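AB hydrolase-1 domain-containing protein (PDB 4Q34) is functionally uncharacterised but probably acts as an esterase of the alpha/beta hydrolase superfamily. Local coordinates at residues T19-V22 against T28-G31; L85-Q88 against G92-G95; V181-L186 against K270-M275. All blocks are in the same frame, centred on the assembly; numbering follows the deposited sequence.

Contact 1. Residues T19-V22 against T28-G31; sequences TVLV and TFHG
Leu21 and Phe29 face each other in a hydrogen-bonded antiparallel pair, and the leucine shows how a short ladder brings side chains together. Its CB lies 4.1 Å from CB of Phe29, the two running side by side out of the same sheet face. Further out, Leu21 CG is still near the phenylalanine carbonyl, 4.0 Å from Phe29 O. With CG anti to its carbonyl carbon (chi1 -48°) and CD1 extended beyond it, Leu21 CD1 comes within 4.1 Å of Phe29 CD1, an oblique approach to the ring. Thr98 of the same chain and Phe107 of the second subunit add to the surroundings of the leucine.

On the reverse face, Val20 sits between Thr28 and His30. Its CG2 lies over one face of the imidazole in a CH-pi contact, 4.1 Å from the ring centroid of His30, while Val20 CG1 reaches 3.9 Å to Thr28 CB. Glu109 of the second subunit bonds both Thr28 OG1 and His30 ND1, which ties this face into the dimer.

Four backbone bonds make the frame. Leu21 and Phe29 exchange a reciprocal pair, with Leu21 N to Phe29 O at 2.8 Å; Thr19 and Gly31 exchange another, longer from Gly31 N to Thr19 O (3.2 Å). This ladder is that of an antiparallel beta hairpin, here projecting from the main sheet and gripped by the partner subunit.

Contact 2. Residues L85-Q88 against G92-G95; sequences LVDQ and GNAG
Ala94 presses its methyl group against the backbone at the end of strand 83-87: CB of Ala94 lies 3.4 Å from Gln88 O and 3.5 Å from Asp87 O, so one carbon meets two consecutive carbonyl oxygens. Beside it the carboxylate of Asp87 touches the next residue back. Asp87 OD2 stands 3.5 Å from Asn93 CB, and the two side chains cross obliquely, carboxylate and amide planes 77° apart. CG of Asp87 is anti to its carbonyl carbon (chi1 -59°), which carries the acid from the strand toward the turn. Although Asp87 OD2 also comes 3.6 Å from Asn93 N, no hydrogen bond joins the segments.

The second shell does the positioning. Ser59 N donates to Asp87 OD1 and His53 NE2 pairs with Gln88 N, while Tyr35 of strand 28-41 packs on both Asp87 and Asn93. Asn93 OD1 accepts from the backbone N of Asn93 of the second subunit, so the turn lies at the dimer interface. Gly92 enters the turn with positive phi (58°), a conformation that favours glycine.

All the touching residues are buried, and Asp87 OD1 and Asn93 OD1 are both bonded outside the two segments. The chemistry thus implies a seam of carbon against oxygen, in which close fit supplies the local contact while hydrogen bonds from a neighbouring loop and from the other subunit probably help fix the orientation of acid and amide.

Contact 3. Residues V181-L186 against K270-M275; sequences VGWNTL and KIWAKM
Trp183 offers one face of its indole to Trp272, whose CH2 lies 3.9 Å above that plane, offset toward the rim. Between 181-186 and 270-275 only the two tryptophans touch, and they link two helices of the alpha/beta hydrolase fold: helix 178-185, which follows strand 170-175 of the central sheet, and helix 257-277, which precedes strand 283-287. The backbones of the two segments stay well apart, the CA atoms of Trp183 and Trp272 being 12.4 Å from each other, so two long side chains coming from opposite directions have to span the gap.

The closest atoms belong to the six-membered rings: Trp183 CZ3 and Trp183 CH2 both lie 4.0 Å from Trp272 CH2. These rings meet obliquely, planes at 47° and centroids 4.9 Å apart. With CG anti to the backbone N (chi1 -170°), the indole of Trp272 extends toward Trp183.

The indole of Trp272 is also fixed from elsewhere: Trp272 NE1 bonds to Pro205 O, and its ring meets Phe206 edge-to-face. Pro205 packs on Trp183 as well, so strand 204-207 touches both partners. Replacing Trp183 by alanine removes the facing indole, and the CH2 end of Trp272 would probably be left without its partner, with a gap opened between the two helices.

Within helix 178-185, Val181 O accepts twice, from Thr185 N and from Thr185 OG1, the hydroxyl lying 2.6 Å away and above the carbonyl plane.

From the N terminus, the chain first forms contact 1, where a five-residue turn is closed into a hairpin. Strand 28-41 then runs into the main sheet beside strand 83-87, at whose end contact 2 closes a tighter loop of three residues. Contact 3 comes last and spans 83 residues, joining two helices of the hydrolase fold. The three follow one another in series, none enclosing or crossing another. Contacts 1 and 2 share the sheet and both touch the second subunit, their centres about 17 Å apart. Contact 3 lies on the far side of the chain's centre from contact 2, yet Gln88 OE1 reaches Val181 CG2 at 4.2 Å.

Contact 1. Residues T19-V22 against T28-G31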
ATOM      1  N   THR A  19       5.787   5.853 -16.586  1.00 18.84           N
ATOM      2  CA  THR A  19       6.688   6.045 -17.720  1.00 18.88           C
ATOM      3  C   THR A  19       7.854   5.112 -17.575  1.00 19.06           C
ATOM      4  O   THR A  19       7.905   4.292 -16.647  1.00 19.19           O
ATOM      5  CB  THR A  19       7.130   7.530 -17.817  1.00 22.18           C
ATOM      6  OG1 THR A  19       7.752   7.769 -19.109  1.00 22.52           O
ATOM      7  CG2 THR A  19       8.100   7.869 -16.697  1.00 24.26           C
ATOM      8  N   VAL A  20       8.783   5.199 -18.532  1.00 20.57           N
ATOM      9  CA  VAL A  20       9.942   4.348 -18.572  1.00 22.49           C
ATOM     10  C   VAL A  20      11.118   5.257 -18.858  1.00 21.42           C
ATOM     11  O   VAL A  20      11.098   6.008 -19.830  1.00 24.84           O
ATOM     12  CB  VAL A  20       9.824   3.261 -19.664  1.00 21.65           C
ATOM     13  CG1 VAL A  20      11.040   2.344 -19.630  1.00 25.79           C
ATOM     14  CG2 VAL A  20       8.515   2.457 -19.517  1.00 24.15           C
ATOM     15  N   LEU A  21      12.088   5.285 -17.966  1.00 20.30           N
ATOM     16  CA  LEU A  21      13.326   5.975 -18.279  1.00 22.00           C
ATOM     17  C   LEU A  21      14.203   4.978 -18.981  1.00 23.33           C
ATOM     18  O   LEU A  21      14.097   3.781 -18.743  1.00 22.97           O
ATOM     19  CB  LEU A  21      13.994   6.480 -17.023  1.00 23.13           C
ATOM     20  CG  LEU A  21      13.180   7.241 -15.993  1.00 25.16           C
ATOM     21  CD1 LEU A  21      14.077   7.586 -14.832  1.00 25.25           C
ATOM     22  CD2 LEU A  21      12.624   8.509 -16.599  1.00 26.98           C
ATOM     23  N   VAL A  22      15.092   5.456 -19.866  1.00 24.61           N
ATOM     24  CA  VAL A  22      15.988   4.576 -20.603  1.00 26.58           C
ATOM     25  C   VAL A  22      17.351   5.216 -20.571  1.00 27.35           C
ATOM     26  O   VAL A  22      17.506   6.355 -21.010  1.00 30.50           O
ATOM     27  CB  VAL A  22      15.542   4.354 -22.079  1.00 29.48           C
ATOM     28  CG1 VAL A  22      16.444   3.350 -22.778  1.00 31.68           C
ATOM     29  CG2 VAL A  22      14.104   3.897 -22.128  1.00 29.68           C
ATOM     30  N   THR A  28      16.302  -0.059 -18.625  1.00 23.82           N
ATOM     31  CA  THR A  28      15.034   0.610 -18.298  1.00 25.26           C
ATOM     32  C   THR A  28      14.845   0.929 -16.839  1.00 23.65           C
ATOM     33  O   THR A  28      15.379   0.253 -15.948  1.00 24.36           O
ATOM     34  CB  THR A  28      13.828  -0.244 -18.760  1.00 25.60           C
ATOM     35  OG1 THR A  28      13.889  -1.561 -18.167  1.00 25.41           O
ATOM     36  CG2 THR A  28      13.867  -0.351 -20.264  1.00 27.16           C
ATOM     37  N   PHE A  29      14.046   1.950 -16.585  1.00 22.06           N
ATOM     38  CA  PHE A  29      13.523   2.164 -15.261  1.00 21.32           C
ATOM     39  C   PHE A  29      12.052   2.507 -15.334  1.00 21.11           C
ATOM     40  O   PHE A  29      11.670   3.576 -15.811  1.00 20.82           O
ATOM     41  CB  PHE A  29      14.314   3.260 -14.529  1.00 20.91           C
ATOM     42  CG  PHE A  29      13.893   3.426 -13.112  1.00 20.75           C
ATOM     43  CD1 PHE A  29      12.827   4.257 -12.816  1.00 20.38           C
ATOM     44  CD2 PHE A  29      14.508   2.694 -12.091  1.00 22.19           C
ATOM     45  CE1 PHE A  29      12.413   4.428 -11.538  1.00 20.07           C
ATOM     46  CE2 PHE A  29      14.039   2.848 -10.766  1.00 21.26           C
ATOM     47  CZ  PHE A  29      13.022   3.728 -10.518  1.00 18.77           C
ATOM     48  N   HIS A  30      11.231   1.583 -14.870  1.00 20.93           N
ATOM     49  CA  HIS A  30       9.799   1.752 -14.817  1.00 18.66           C
ATOM     50  C   HIS A  30       9.349   2.402 -13.517  1.00 20.33           C
ATOM     51  O   HIS A  30       9.393   1.773 -12.457  1.00 18.58           O
ATOM     52  CB  HIS A  30       9.108   0.402 -14.922  1.00 19.96           C
ATOM     53  CG  HIS A  30       9.279  -0.274 -16.239  1.00 21.67           C
ATOM     54  ND1 HIS A  30      10.492  -0.756 -16.668  1.00 26.19           N
ATOM     55  CD2 HIS A  30       8.388  -0.557 -17.223  1.00 23.20           C
ATOM     56  CE1 HIS A  30      10.350  -1.298 -17.872  1.00 26.32           C
ATOM     57  NE2 HIS A  30       9.083  -1.176 -18.237  1.00 25.10           N
ATOM     58  N   GLY A  31       8.868   3.633 -13.615  1.00 17.97           N
ATOM     59  CA  GLY A  31       8.383   4.390 -12.443  1.00 17.50           C
ATOM     60  C   GLY A  31       7.213   5.298 -12.732  1.00 17.19           C
ATOM     61  O   GLY A  31       6.737   5.405 -13.862  1.00 18.79           O
TER

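Contact 2. Residues L85-Q88 against G92-G95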
ATOM      1  N   LEU A  85      -9.193   1.521  -4.910  1.00 15.84           N
ATOM      2  CA  LEU A  85      -8.416   2.385  -4.007  0.50 16.03           C
ATOM      3  C   LEU A  85      -7.038   2.595  -4.632  1.00 17.53           C
ATOM      4  O   LEU A  85      -6.400   1.623  -5.051  1.00 19.99           O
ATOM      5  CB  LEU A  85      -8.258   1.730  -2.618  0.50 16.91           C
ATOM      6  CG  LEU A  85      -9.426   1.721  -1.597  0.50 16.45           C
ATOM      7  CD1 LEU A  85      -8.912   1.762  -0.173  0.50 17.92           C
ATOM      8  CD2 LEU A  85     -10.419   2.861  -1.790  0.50 16.67           C
ATOM      9  N   VAL A  86      -6.532   3.834  -4.620  1.00 16.70           N
ATOM     10  CA  VAL A  86      -5.323   4.135  -5.357  1.00 15.40           C
ATOM     11  C   VAL A  86      -4.284   4.778  -4.434  1.00 14.59           C
ATOM     12  O   VAL A  86      -4.647   5.598  -3.565  1.00 16.45           O
ATOM     13  CB  VAL A  86      -5.652   5.086  -6.555  1.00 16.21           C
ATOM     14  CG1 VAL A  86      -4.388   5.383  -7.357  1.00 16.18           C
ATOM     15  CG2 VAL A  86      -6.779   4.498  -7.444  1.00 18.07           C
ATOM     16  N   ASP A  87      -3.009   4.409  -4.634  1.00 14.76           N
ATOM     17  CA  ASP A  87      -1.865   5.195  -4.208  1.00 15.49           C
ATOM     18  C   ASP A  87      -1.292   5.830  -5.492  1.00 16.12           C
ATOM     19  O   ASP A  87      -0.867   5.139  -6.430  1.00 15.79           O
ATOM     20  CB  ASP A  87      -0.818   4.351  -3.571  1.00 15.30           C
ATOM     21  CG  ASP A  87      -1.326   3.602  -2.352  1.00 19.37           C
ATOM     22  OD1 ASP A  87      -2.130   4.114  -1.541  1.00 16.92           O
ATOM     23  OD2 ASP A  87      -0.846   2.450  -2.169  1.00 25.02           O
ATOM     24  N   GLN A  88      -1.370   7.151  -5.551  1.00 16.14           N
ATOM     25  CA  GLN A  88      -1.000   7.893  -6.713  1.00 14.67           C
ATOM     26  C   GLN A  88       0.498   7.778  -6.904  1.00 13.42           C
ATOM     27  O   GLN A  88       1.204   7.374  -5.992  1.00 14.42           O
ATOM     28  CB  GLN A  88      -1.455   9.358  -6.594  1.00 15.65           C
ATOM     29  CG  GLN A  88      -0.494  10.240  -5.811  1.00 16.39           C
ATOM     30  CD  GLN A  88      -0.988  11.619  -5.462  1.00 17.12           C
ATOM     31  OE1 GLN A  88      -2.091  12.057  -5.832  1.00 19.20           O
ATOM     32  NE2 GLN A  88      -0.132  12.347  -4.718  1.00 19.31           N
ATOM     33  N   GLY A  92       3.442   5.997  -1.260  1.00 15.09           N
ATOM     34  CA  GLY A  92       3.154   4.682  -0.642  1.00 14.91           C
ATOM     35  C   GLY A  92       3.659   3.516  -1.483  1.00 14.04           C
ATOM     36  O   GLY A  92       4.805   3.515  -1.854  1.00 16.03           O
ATOM     37  N   ASN A  93       2.766   2.558  -1.798  1.00 13.63           N
ATOM     38  CA  ASN A  93       3.128   1.402  -2.624  1.00 15.91           C
ATOM     39  C   ASN A  93       3.566   1.784  -4.047  1.00 15.95           C
ATOM     40  O   ASN A  93       4.193   0.981  -4.751  1.00 17.68           O
ATOM     41  CB  ASN A  93       1.939   0.466  -2.718  1.00 16.34           C
ATOM     42  CG  ASN A  93       1.640  -0.259  -1.405  1.00 15.50           C
ATOM     43  OD1 ASN A  93       2.449  -0.309  -0.493  1.00 16.38           O
ATOM     44  ND2 ASN A  93       0.459  -0.874  -1.343  1.00 16.48           N
ATOM     45  N   ALA A  94       3.213   3.003  -4.459  1.00 16.03           N
ATOM     46  CA  ALA A  94       3.683   3.555  -5.747  1.00 15.54           C
ATOM     47  C   ALA A  94       4.913   4.415  -5.552  1.00 16.11           C
ATOM     48  O   ALA A  94       5.103   5.370  -6.276  1.00 17.51           O
ATOM     49  CB  ALA A  94       2.576   4.339  -6.419  1.00 16.18           C
ATOM     50  N   GLY A  95       5.736   4.071  -4.567  1.00 16.28           N
ATOM     51  CA  GLY A  95       6.944   4.852  -4.237  1.00 17.66           C
ATOM     52  C   GLY A  95       8.045   4.863  -5.250  1.00 19.08           C
ATOM     53  O   GLY A  95       8.961   5.652  -5.125  1.00 18.12           O
TER

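Contact 3. Residues V181-L186 against K270-M275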
ATOM      1  N   VAL A 181      -6.177  17.075  -8.820  1.00 17.70           N
ATOM      2  CA  VAL A 181      -5.878  15.861  -9.580  1.00 17.14           C
ATOM      3  C   VAL A 181      -7.112  15.487 -10.405  1.00 16.38           C
ATOM      4  O   VAL A 181      -7.007  15.224 -11.573  1.00 18.64           O
ATOM      5  CB  VAL A 181      -5.365  14.712  -8.705  1.00 17.15           C
ATOM      6  CG1 VAL A 181      -5.240  13.439  -9.497  1.00 20.25           C
ATOM      7  CG2 VAL A 181      -4.029  15.104  -8.071  1.00 17.07           C
ATOM      8  N   GLY A 182      -8.274  15.471  -9.753  1.00 16.22           N
ATOM      9  CA  GLY A 182      -9.554  15.263 -10.392  1.00 16.49           C
ATOM     10  C   GLY A 182      -9.821  16.232 -11.533  1.00 16.05           C
ATOM     11  O   GLY A 182     -10.196  15.814 -12.650  1.00 17.38           O
ATOM     12  N   TRP A 183      -9.585  17.528 -11.300  1.00 18.04           N
ATOM     13  CA  TRP A 183      -9.900  18.527 -12.312  1.00 16.78           C
ATOM     14  C   TRP A 183      -9.010  18.317 -13.541  1.00 18.74           C
ATOM     15  O   TRP A 183      -9.482  18.481 -14.664  1.00 20.57           O
ATOM     16  CB  TRP A 183      -9.811  19.977 -11.825  1.00 17.79           C
ATOM     17  CG  TRP A 183     -10.424  20.279 -10.506  1.00 16.52           C
ATOM     18  CD1 TRP A 183      -9.895  21.087  -9.566  1.00 19.36           C
ATOM     19  CD2 TRP A 183     -11.675  19.806  -9.967  1.00 16.93           C
ATOM     20  NE1 TRP A 183     -10.708  21.152  -8.464  1.00 17.92           N
ATOM     21  CE2 TRP A 183     -11.802  20.355  -8.681  1.00 17.52           C
ATOM     22  CE3 TRP A 183     -12.670  18.934 -10.412  1.00 17.64           C
ATOM     23  CZ2 TRP A 183     -12.890  20.088  -7.847  1.00 19.69           C
ATOM     24  CZ3 TRP A 183     -13.767  18.700  -9.603  1.00 18.81           C
ATOM     25  CH2 TRP A 183     -13.856  19.246  -8.320  1.00 20.08           C
ATOM     26  N   ASN A 184      -7.768  17.906 -13.320  1.00 17.87           N
ATOM     27  CA  ASN A 184      -6.838  17.615 -14.403  1.00 17.71           C
ATOM     28  C   ASN A 184      -7.202  16.314 -15.161  1.00 17.86           C
ATOM     29  O   ASN A 184      -7.112  16.250 -16.401  1.00 19.55           O
ATOM     30  CB  ASN A 184      -5.391  17.555 -13.870  1.00 21.08           C
ATOM     31  CG  ASN A 184      -4.753  18.927 -13.739  1.00 23.20           C
ATOM     32  OD1 ASN A 184      -4.316  19.486 -14.718  1.00 30.33           O
ATOM     33  ND2 ASN A 184      -4.753  19.497 -12.549  1.00 22.19           N
ATOM     34  N   THR A 185      -7.578  15.296 -14.409  1.00 17.45           N
ATOM     35  CA  THR A 185      -7.852  13.984 -14.978  1.00 16.93           C
ATOM     36  C   THR A 185      -9.065  14.078 -15.928  1.00 17.62           C
ATOM     37  O   THR A 185      -9.099  13.390 -16.975  1.00 16.31           O
ATOM     38  CB  THR A 185      -8.095  12.960 -13.882  1.00 19.14           C
ATOM     39  OG1 THR A 185      -7.024  12.975 -12.945  1.00 17.62           O
ATOM     40  CG2 THR A 185      -8.212  11.548 -14.465  1.00 18.51           C
ATOM     41  N   LEU A 186     -10.048  14.919 -15.600  1.00 16.88           N
ATOM     42  CA  LEU A 186     -11.223  15.083 -16.427  1.00 17.57           C
ATOM     43  C   LEU A 186     -10.881  15.457 -17.888  1.00 19.40           C
ATOM     44  O   LEU A 186     -11.577  15.065 -18.833  1.00 21.14           O
ATOM     45  CB  LEU A 186     -12.188  16.111 -15.788  1.00 18.95           C
ATOM     46  CG  LEU A 186     -13.558  16.268 -16.468  1.00 18.81           C
ATOM     47  CD1 LEU A 186     -14.403  15.018 -16.261  1.00 22.11           C
ATOM     48  CD2 LEU A 186     -14.327  17.473 -15.930  1.00 20.31           C
ATOM     49  N   LYS A 270     -18.224  27.765  -4.111  1.00 21.23           N
ATOM     50  CA  LYS A 270     -19.567  28.235  -4.414  1.00 22.53           C
ATOM     51  C   LYS A 270     -19.591  29.185  -5.603  1.00 21.95           C
ATOM     52  O   LYS A 270     -20.511  29.140  -6.415  1.00 22.19           O
ATOM     53  CB  LYS A 270     -20.225  28.876  -3.181  1.00 25.37           C
ATOM     54  CG  LYS A 270     -20.497  27.823  -2.114  1.00 28.85           C
ATOM     55  CD  LYS A 270     -21.523  28.256  -1.098  1.00 39.13           C
ATOM     56  CE  LYS A 270     -20.880  29.071  -0.036  1.00 43.83           C
ATOM     57  NZ  LYS A 270     -21.900  29.383   1.006  1.00 46.92           N
ATOM     58  N   ILE A 271     -18.564  30.024  -5.736  1.00 22.60           N
ATOM     59  CA  ILE A 271     -18.457  30.936  -6.866  1.00 22.28           C
ATOM     60  C   ILE A 271     -18.214  30.147  -8.151  1.00 20.93           C
ATOM     61  O   ILE A 271     -18.899  30.363  -9.152  1.00 21.48           O
ATOM     62  CB  ILE A 271     -17.343  31.960  -6.651  1.00 23.84           C
ATOM     63  CG1 ILE A 271     -17.755  32.899  -5.493  1.00 27.35           C
ATOM     64  CG2 ILE A 271     -17.067  32.726  -7.937  1.00 27.41           C
ATOM     65  CD1 ILE A 271     -16.616  33.774  -4.960  1.00 27.53           C
ATOM     66  N   TRP A 272     -17.273  29.214  -8.077  1.00 19.84           N
ATOM     67  CA  TRP A 272     -16.947  28.300  -9.189  1.00 19.33           C
ATOM     68  C   TRP A 272     -18.172  27.518  -9.682  1.00 20.01           C
ATOM     69  O   TRP A 272     -18.456  27.503 -10.881  1.00 19.68           O
ATOM     70  CB  TRP A 272     -15.872  27.321  -8.723  1.00 19.28           C
ATOM     71  CG  TRP A 272     -15.237  26.457  -9.782  1.00 18.79           C
ATOM     72  CD1 TRP A 272     -14.414  26.882 -10.780  1.00 20.02           C
ATOM     73  CD2 TRP A 272     -15.274  25.036  -9.873  1.00 18.79           C
ATOM     74  NE1 TRP A 272     -13.956  25.798 -11.511  1.00 19.40           N
ATOM     75  CE2 TRP A 272     -14.470  24.659 -10.971  1.00 19.44           C
ATOM     76  CE3 TRP A 272     -15.916  24.029  -9.135  1.00 19.18           C
ATOM     77  CZ2 TRP A 272     -14.306  23.355 -11.344  1.00 18.53           C
ATOM     78  CZ3 TRP A 272     -15.760  22.722  -9.525  1.00 19.32           C
ATOM     79  CH2 TRP A 272     -14.956  22.392 -10.612  1.00 19.84           C
ATOM     80  N   ALA A 273     -18.942  26.971  -8.736  1.00 17.98           N
ATOM     81  CA  ALA A 273     -20.156  26.217  -9.068  1.00 18.95           C
ATOM     82  C   ALA A 273     -21.157  27.124  -9.784  1.00 21.01           C
ATOM     83  O   ALA A 273     -21.744  26.746 -10.786  1.00 20.91           O
ATOM     84  CB  ALA A 273     -20.797  25.625  -7.812  1.00 20.71           C
ATOM     85  N   LYS A 274     -21.360  28.322  -9.255  1.00 21.10           N
ATOM     86  CA  LYS A 274     -22.291  29.272  -9.855  1.00 22.68           C
ATOM     87  C   LYS A 274     -21.891  29.578 -11.316  1.00 23.36           C
ATOM     88  O   LYS A 274     -22.721  29.540 -12.235  1.00 22.11           O
ATOM     89  CB  LYS A 274     -22.387  30.530  -8.983  1.00 26.38           C
ATOM     90  CG  LYS A 274     -23.198  31.671  -9.588  1.00 34.80           C
ATOM     91  CD  LYS A 274     -24.594  31.242  -9.946  1.00 39.72           C
ATOM     92  CE  LYS A 274     -25.483  32.468 -10.141  1.00 51.08           C
ATOM     93  NZ  LYS A 274     -26.752  32.057 -10.796  1.00 51.93           N
HETATM   94  N   MSE A 275     -20.602  29.847 -11.533  1.00 22.15           N
HETATM   95  CA  MSE A 275     -20.127  30.189 -12.842  1.00 22.04           C
HETATM   96  C   MSE A 275     -20.299  29.048 -13.797  1.00 20.25           C
HETATM   97  O   MSE A 275     -20.701  29.262 -14.928  1.00 21.98           O
HETATM   98  CB  MSE A 275     -18.661  30.611 -12.763  1.00 24.12           C
HETATM   99  CG  MSE A 275     -18.629  31.995 -12.135  1.00 33.41           C
HETATM  100 SE   MSE A 275     -16.756  32.557 -11.979  0.75 47.79          SE
HETATM  101  CE  MSE A 275     -16.313  32.281 -13.887  1.00 31.85           C
TER